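Local coordinates for type IV secretion system protein VirB11 (Brucella suis, PDB 2GZA) that binds and hydrolyses ATP as the hexameric ATPase of the VirB type IV secretion system, at residues C[154-157]-C[158-162]; C[168-171]-C[172-176]; C[190-193]-C[194-198]. All coordinates share one frame; numbering follows the deposited sequence.

How the contacts relate
From the N terminus, the three contacts follow one another in series; none nests in or crosses another. Each is local, between successive turns of one short helix and running past its C-terminal end or close to it, rather than closing a long loop. Contact 1 lies on helix 153-160, contact 2 on the next helix, 164-173, and contact 3 on helix 188-196, which follows strand 178-182 and the P-loop. Contact 2 touches both others, through one salt bridge and side-chain packing on each side, and so ties helix 153-160 to helix 188-196. Contacts 1 and 3 do not meet, their nearest atoms being about 10 Å apart. Contacts 2 and 3 also touch the same neighbouring subunit.

Contact 1 (C[154-157]-C[158-162]); sequences ELLA and LKEAG
Leu156 lies alongside Lys159 and Glu160, the three side chains leaving the helix in the same general direction. The touching branch of the leucine is CD1: it comes within 3.5 Å of Lys159 NZ, and the separation of Leu156 CD1 from Glu160 OE2 is also 3.5 Å. This placement follows from chi1 of Leu156 (-154°), which sets CG opposite the backbone N and next to the carbonyl carbon, turning the branched end toward the following turn. The two charged groups meet each other as well, in a salt bridge of 3.6 Å between Lys159 NZ and Glu160 OE2, with the methyl beside both partners. Lys159 reaches there because its chain bends at its last two torsions. Nearer the backbone, CG of Leu158 rests 3.6 Å from Glu154 O.

Four successive i to i+4 bonds run along almost all of helix 153-160, among them Lys159 N to Leu155 O at 3.0 Å and Glu160 N to Leu156 O, likewise 3.0 Å. The run finishes in a Schellman motif: Gly162 leaves helical geometry with a positive phi of 82°, which goes with two bonds back into the last turn, one of them Gly162 N to Lys159 O at 3.1 Å.

Outward from this turn, the carboxylate of Glu154 forms a salt bridge through OE2 with Arg170 NE of helix 164-173. Leu155, buried, packs on Phe167 of that helix and on Tyr345 of strand 339-345, while Leu158 lies against Ser166 and Arg170.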
loop_
_atom_site.group_PDB
_atom_site.type_symbol
_atom_site.label_atom_id
_atom_site.label_comp_id
_atom_site.label_asym_id
_atom_site.label_seq_id
_atom_site.Cartn_x
_atom_site.Cartn_y
_atom_site.Cartn_z
ATOM N N GLU C 154 -20.180 -20.062 -33.250
ATOM C CA GLU C 154 -19.768 -21.284 -33.942
ATOM C C GLU C 154 -18.847 -22.116 -33.050
ATOM O O GLU C 154 -19.045 -23.320 -32.898
ATOM C CB GLU C 154 -19.086 -20.976 -35.270
ATOM C CG GLU C 154 -18.563 -22.221 -35.965
ATOM C CD GLU C 154 -17.768 -21.918 -37.206
ATOM O OE1 GLU C 154 -17.752 -20.747 -37.646
ATOM O OE2 GLU C 154 -17.162 -22.860 -37.750
ATOM N N LEU C 155 -17.848 -21.463 -32.465
ATOM C CA LEU C 155 -16.945 -22.107 -31.520
ATOM C C LEU C 155 -17.675 -22.640 -30.295
ATOM O O LEU C 155 -17.426 -23.764 -29.853
ATOM C CB LEU C 155 -15.852 -21.139 -31.085
ATOM C CG LEU C 155 -14.640 -21.075 -31.996
ATOM C CD1 LEU C 155 -13.753 -19.909 -31.619
ATOM C CD2 LEU C 155 -13.885 -22.393 -31.950
ATOM N N LEU C 156 -18.579 -21.828 -29.763
ATOM C CA LEU C 156 -19.338 -22.178 -28.574
ATOM C C LEU C 156 -20.247 -23.376 -28.816
ATOM O O LEU C 156 -20.428 -24.203 -27.926
ATOM C CB LEU C 156 -20.133 -20.969 -28.081
ATOM C CG LEU C 156 -20.525 -20.831 -26.604
ATOM C CD1 LEU C 156 -19.422 -21.271 -25.639
ATOM C CD2 LEU C 156 -20.923 -19.392 -26.323
ATOM N N ALA C 157 -20.803 -23.473 -30.022
ATOM C CA ALA C 157 -21.626 -24.625 -30.402
ATOM C C ALA C 157 -20.806 -25.910 -30.510
ATOM O O ALA C 157 -21.245 -26.962 -30.044
ATOM C CB ALA C 157 -22.380 -24.349 -31.706
ATOM N N LEU C 158 -19.623 -25.817 -31.121
ATOM C CA LEU C 158 -18.714 -26.959 -31.251
ATOM C C LEU C 158 -18.293 -27.511 -29.894
ATOM O O LEU C 158 -18.242 -28.730 -29.705
ATOM C CB LEU C 158 -17.480 -26.594 -32.079
ATOM C CG LEU C 158 -17.635 -26.581 -33.602
ATOM C CD1 LEU C 158 -16.472 -25.848 -34.250
ATOM C CD2 LEU C 158 -17.761 -27.992 -34.160
ATOM N N LYS C 159 -18.013 -26.612 -28.955
ATOM C CA LYS C 159 -17.704 -26.997 -27.577
ATOM C C LYS C 159 -18.906 -27.679 -26.930
ATOM O O LYS C 159 -18.758 -28.720 -26.285
ATOM C CB LYS C 159 -17.276 -25.787 -26.741
ATOM C CG LYS C 159 -16.637 -26.156 -25.400
ATOM C CD LYS C 159 -16.155 -24.926 -24.631
ATOM C CE LYS C 159 -17.016 -24.624 -23.408
ATOM N NZ LYS C 159 -18.320 -23.974 -23.743
ATOM N N GLU C 160 -20.091 -27.104 -27.112
ATOM C CA GLU C 160 -21.283 -27.679 -26.500
ATOM C C GLU C 160 -21.792 -28.934 -27.204
ATOM O O GLU C 160 -22.457 -29.753 -26.580
ATOM C CB GLU C 160 -22.371 -26.634 -26.278
ATOM C CG GLU C 160 -22.247 -25.957 -24.913
ATOM C CD GLU C 160 -22.635 -24.482 -24.943
ATOM O OE1 GLU C 160 -23.791 -24.166 -25.308
ATOM O OE2 GLU C 160 -21.779 -23.639 -24.595
ATOM N N ALA C 161 -21.448 -29.097 -28.481
ATOM C CA ALA C 161 -21.711 -30.344 -29.197
ATOM C C ALA C 161 -20.710 -31.436 -28.798
ATOM O O ALA C 161 -20.893 -32.611 -29.113
ATOM C CB ALA C 161 -21.690 -30.111 -30.703
ATOM N N GLY C 162 -19.648 -31.035 -28.112
ATOM C CA GLY C 162 -18.624 -31.963 -27.653
ATOM C C GLY C 162 -17.581 -32.330 -28.689
ATOM O O GLY C 162 -16.788 -33.241 -28.458
#

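Contact 2 (C[168-171]-C[172-176]); sequences LRRA and VQLER
The methyls of Leu174 lie over one face of the Arg170 guanidinium, a van der Waals contact with a charged group. CD1 of Leu174 is 3.4 Å from Arg170 NH2 and CD2 stands 3.7 Å from the same nitrogen. Bends at chi2 (-60°) and chi3 (-76°) fold the arginine back over the next turn, and its NE is claimed by Glu154 of helix 153-160. Arg169 and Gln173 lie side by side, pointing the same way, with CG of Arg169 3.8 Å from CD of Gln173.

Among ionic contacts, Arg169 reaches outward, to Glu198 through NE and to Glu130 of a neighbouring subunit through NH2.

Polar bonds close the helix end. Leu174 N donates to Arg170 O at 2.7 Å, and Leu174 O is gripped side-on by two nitrogens of Arg176, NE at 3.0 Å and NH2 at 2.9 Å. That oxygen lies close to the guanidinium plane, NH2 meeting it nearly head-on and NE from above the carbonyl plane.

Arg176 N returns to Ala171 O at 2.8 Å and Glu175 N bonds weakly to Val172 O; with the positive phi of Glu175 (58°), this is the Schellman motif that ends helix 164-173 just before strand 178-182.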
loop_
_atom_site.group_PDB
_atom_site.type_symbol
_atom_site.label_atom_id
_atom_site.label_comp_id
_atom_site.label_asym_id
_atom_site.label_seq_id
_atom_site.Cartn_x
_atom_site.Cartn_y
_atom_site.Cartn_z
ATOM N N LEU C 168 -10.820 -27.063 -31.585
ATOM C CA LEU C 168 -9.430 -26.655 -31.510
ATOM C C LEU C 168 -8.902 -26.202 -32.859
ATOM O O LEU C 168 -8.207 -25.186 -32.927
ATOM C CB LEU C 168 -8.563 -27.763 -30.903
ATOM C CG LEU C 168 -8.798 -28.087 -29.419
ATOM C CD1 LEU C 168 -7.895 -29.212 -28.967
ATOM C CD2 LEU C 168 -8.607 -26.879 -28.523
ATOM N N ARG C 169 -9.248 -26.935 -33.920
ATOM C CA ARG C 169 -8.894 -26.541 -35.285
ATOM C C ARG C 169 -9.477 -25.173 -35.641
ATOM O O ARG C 169 -8.768 -24.299 -36.152
ATOM C CB ARG C 169 -9.349 -27.576 -36.315
ATOM C CG ARG C 169 -9.145 -27.100 -37.765
ATOM C CD ARG C 169 -9.558 -28.123 -38.799
ATOM N NE ARG C 169 -8.554 -29.166 -38.942
ATOM C CZ ARG C 169 -8.735 -30.442 -38.612
ATOM N NH1 ARG C 169 -9.901 -30.863 -38.128
ATOM N NH2 ARG C 169 -7.745 -31.304 -38.782
ATOM N N ARG C 170 -10.763 -24.989 -35.364
ATOM C CA ARG C 170 -11.422 -23.719 -35.642
ATOM C C ARG C 170 -10.835 -22.572 -34.833
ATOM O O ARG C 170 -10.623 -21.484 -35.370
ATOM C CB ARG C 170 -12.936 -23.808 -35.430
ATOM C CG ARG C 170 -13.698 -24.515 -36.560
ATOM C CD ARG C 170 -13.532 -23.814 -37.912
ATOM N NE ARG C 170 -14.340 -22.600 -38.029
ATOM C CZ ARG C 170 -14.046 -21.555 -38.803
ATOM N NH1 ARG C 170 -12.943 -21.541 -39.539
ATOM N NH2 ARG C 170 -14.859 -20.511 -38.829
ATOM N N ALA C 171 -10.559 -22.824 -33.553
ATOM C CA ALA C 171 -9.976 -21.815 -32.667
ATOM C C ALA C 171 -8.662 -21.260 -33.207
ATOM O O ALA C 171 -8.444 -20.052 -33.155
ATOM C CB ALA C 171 -9.795 -22.368 -31.261
ATOM N N VAL C 172 -7.814 -22.144 -33.735
ATOM C CA VAL C 172 -6.544 -21.750 -34.351
ATOM C C VAL C 172 -6.782 -20.967 -35.644
ATOM O O VAL C 172 -6.099 -19.979 -35.911
ATOM C CB VAL C 172 -5.623 -22.965 -34.638
ATOM C CG1 VAL C 172 -4.341 -22.511 -35.297
ATOM C CG2 VAL C 172 -5.307 -23.740 -33.357
ATOM N N GLN C 173 -7.756 -21.412 -36.430
ATOM C CA GLN C 173 -8.097 -20.777 -37.708
ATOM C C GLN C 173 -8.697 -19.409 -37.471
ATOM O O GLN C 173 -8.460 -18.474 -38.232
ATOM C CB GLN C 173 -9.081 -21.638 -38.490
ATOM C CG GLN C 173 -8.471 -22.912 -39.042
ATOM C CD GLN C 173 -9.481 -23.832 -39.704
ATOM O OE1 GLN C 173 -9.102 -24.769 -40.405
ATOM N NE2 GLN C 173 -10.764 -23.572 -39.488
ATOM N N LEU C 174 -9.466 -19.314 -36.392
ATOM C CA LEU C 174 -10.106 -18.078 -35.961
ATOM C C LEU C 174 -9.201 -17.237 -35.060
ATOM O O LEU C 174 -9.654 -16.279 -34.430
ATOM C CB LEU C 174 -11.420 -18.395 -35.240
ATOM C CG LEU C 174 -12.757 -18.334 -35.991
ATOM C CD1 LEU C 174 -12.604 -18.354 -37.510
ATOM C CD2 LEU C 174 -13.676 -19.461 -35.520
ATOM N N GLU C 175 -7.929 -17.622 -34.988
ATOM C CA GLU C 175 -6.889 -16.837 -34.322
ATOM C C GLU C 175 -7.162 -16.540 -32.846
ATOM O O GLU C 175 -6.780 -15.494 -32.338
ATOM C CB GLU C 175 -6.605 -15.547 -35.105
ATOM C CG GLU C 175 -6.056 -15.818 -36.502
ATOM C CD GLU C 175 -6.001 -14.581 -37.373
ATOM O OE1 GLU C 175 -6.592 -13.541 -36.989
ATOM O OE2 GLU C 175 -5.362 -14.652 -38.445
ATOM N N ARG C 176 -7.818 -17.474 -32.164
ATOM C CA ARG C 176 -8.005 -17.385 -30.718
ATOM C C ARG C 176 -6.674 -17.563 -30.009
ATOM O O ARG C 176 -5.832 -18.343 -30.450
ATOM C CB ARG C 176 -8.969 -18.469 -30.208
ATOM C CG ARG C 176 -10.356 -18.506 -30.834
ATOM C CD ARG C 176 -11.137 -17.218 -30.639
ATOM N NE ARG C 176 -10.926 -16.303 -31.763
ATOM C CZ ARG C 176 -11.155 -14.992 -31.730
ATOM N NH1 ARG C 176 -11.603 -14.418 -30.622
ATOM N NH2 ARG C 176 -10.924 -14.255 -32.807
#

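Contact 3 (C[190-193]-C[194-198]); sequences TLMK and ALMQE
Met192 and Met196 meet one turn apart through their torsions. In Met192, chi1 of -178° places CG opposite the backbone N and beside the carbonyl carbon; in Met196, chi1 of -86° turns CG back toward the preceding turn, and a nearly extended chi2 continues that course to SD. The two side chains run at a slant to each other, and the contact is CG of Met192 against SD of Met196 at 4.1 Å. SD of Met196 also lies 3.6 Å from Met192 O. On another flank, Leu191 and Leu195 make a looser apolar pair, CD1 of Leu191 being 4.4 Å from CG of Leu195. CG of Leu195 is 3.4 Å from Leu191 O.

The backbone beneath is regular helix at first. Ala194 N donates to Thr190 O at 2.9 Å and Leu195 N to Leu191 O at 2.8 Å. The bond from Gln197 N to Lys193 O is longer, 3.3 Å, and more bent, with an N-H...O angle of 138°.

This is the helix that follows the Walker A loop of a P-loop NTPase. Thr190 comes directly after the predicted ATP-binding residues, and its side chain is about 5 Å from a bound sulfate, an ion that probably comes from the crystallisation liquor, though such ions often mark pockets. Polar ends are held outside the turn: Lys193 NZ bonds to Glu213 O, and Gln197 NE2 to Asp218 OD2.

Around helix 188-196, Leu191 packs on Val180 of strand 178-182 and on Val326 and Val328 of strand 324-331. Leu195 faces Ile178 and Val180 on one of these strands and Leu168 and Val172 on helix 164-173, while Ala194 meets Arg127 of a neighbouring subunit.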
loop_
_atom_site.group_PDB
_atom_site.type_symbol
_atom_site.label_atom_id
_atom_site.label_comp_id
_atom_site.label_asym_id
_atom_site.label_seq_id
_atom_site.Cartn_x
_atom_site.Cartn_y
_atom_site.Cartn_z
ATOM N N THR C 190 3.729 -31.244 -27.402
ATOM C CA THR C 190 3.264 -32.026 -28.536
ATOM C C THR C 190 1.911 -31.525 -29.035
ATOM O O THR C 190 1.724 -31.357 -30.237
ATOM C CB THR C 190 3.206 -33.537 -28.210
ATOM O OG1 THR C 190 4.421 -33.935 -27.569
ATOM C CG2 THR C 190 3.023 -34.355 -29.477
ATOM N N LEU C 191 0.983 -31.275 -28.117
ATOM C CA LEU C 191 -0.315 -30.715 -28.491
ATOM C C LEU C 191 -0.150 -29.324 -29.116
ATOM O O LEU C 191 -0.788 -28.994 -30.120
ATOM C CB LEU C 191 -1.259 -30.661 -27.291
ATOM C CG LEU C 191 -2.649 -30.062 -27.528
ATOM C CD1 LEU C 191 -3.404 -30.812 -28.628
ATOM C CD2 LEU C 191 -3.446 -30.052 -26.235
ATOM N N MET C 192 0.718 -28.519 -28.522
ATOM C CA MET C 192 1.011 -27.185 -29.036
ATOM C C MET C 192 1.487 -27.285 -30.487
ATOM O O MET C 192 1.043 -26.515 -31.346
ATOM C CB MET C 192 2.024 -26.473 -28.125
ATOM C CG MET C 192 2.391 -25.055 -28.515
ATOM S SD MET C 192 3.070 -24.045 -27.154
ATOM C CE MET C 192 4.164 -25.213 -26.336
ATOM N N LYS C 193 2.358 -28.254 -30.759
ATOM C CA LYS C 193 2.838 -28.505 -32.123
ATOM C C LYS C 193 1.729 -28.999 -33.054
ATOM O O LYS C 193 1.702 -28.634 -34.230
ATOM C CB LYS C 193 4.007 -29.493 -32.128
ATOM C CG LYS C 193 5.306 -28.910 -31.602
ATOM C CD LYS C 193 6.525 -29.557 -32.244
ATOM C CE LYS C 193 6.908 -30.857 -31.560
ATOM N NZ LYS C 193 8.286 -31.286 -31.929
ATOM N N ALA C 194 0.825 -29.820 -32.527
ATOM C CA ALA C 194 -0.329 -30.269 -33.295
ATOM C C ALA C 194 -1.199 -29.080 -33.678
ATOM O O ALA C 194 -1.672 -28.991 -34.802
ATOM C CB ALA C 194 -1.135 -31.292 -32.511
ATOM N N LEU C 195 -1.398 -28.166 -32.736
ATOM C CA LEU C 195 -2.212 -26.972 -32.966
ATOM C C LEU C 195 -1.573 -26.001 -33.954
ATOM O O LEU C 195 -2.272 -25.306 -34.697
ATOM C CB LEU C 195 -2.511 -26.248 -31.649
ATOM C CG LEU C 195 -3.445 -26.927 -30.645
ATOM C CD1 LEU C 195 -3.470 -26.152 -29.344
ATOM C CD2 LEU C 195 -4.855 -27.088 -31.200
ATOM N N MET C 196 -0.245 -25.955 -33.956
ATOM C CA MET C 196 0.509 -25.097 -34.864
ATOM C C MET C 196 0.388 -25.547 -36.313
ATOM O O MET C 196 0.490 -24.726 -37.230
ATOM C CB MET C 196 1.973 -25.034 -34.443
ATOM C CG MET C 196 2.283 -23.982 -33.389
ATOM S SD MET C 196 3.734 -24.350 -32.363
ATOM C CE MET C 196 4.970 -24.758 -33.581
ATOM N N GLN C 197 0.164 -26.841 -36.521
ATOM C CA GLN C 197 -0.030 -27.371 -37.868
ATOM C C GLN C 197 -1.349 -26.896 -38.482
ATOM O O GLN C 197 -1.555 -27.003 -39.683
ATOM C CB GLN C 197 0.073 -28.896 -37.867
ATOM C CG GLN C 197 1.482 -29.431 -37.616
ATOM C CD GLN C 197 2.516 -28.875 -38.590
ATOM O OE1 GLN C 197 3.479 -28.229 -38.182
ATOM N NE2 GLN C 197 2.311 -29.115 -39.879
ATOM N N GLU C 198 -2.227 -26.358 -37.644
ATOM C CA GLU C 198 -3.516 -25.824 -38.086
ATOM C C GLU C 198 -3.431 -24.364 -38.532
ATOM O O GLU C 198 -4.384 -23.830 -39.098
ATOM C CB GLU C 198 -4.573 -25.965 -36.986
ATOM C CG GLU C 198 -4.811 -27.388 -36.494
ATOM C CD GLU C 198 -5.177 -28.364 -37.604
ATOM O OE1 GLU C 198 -4.694 -29.517 -37.550
ATOM O OE2 GLU C 198 -5.942 -27.988 -38.525
#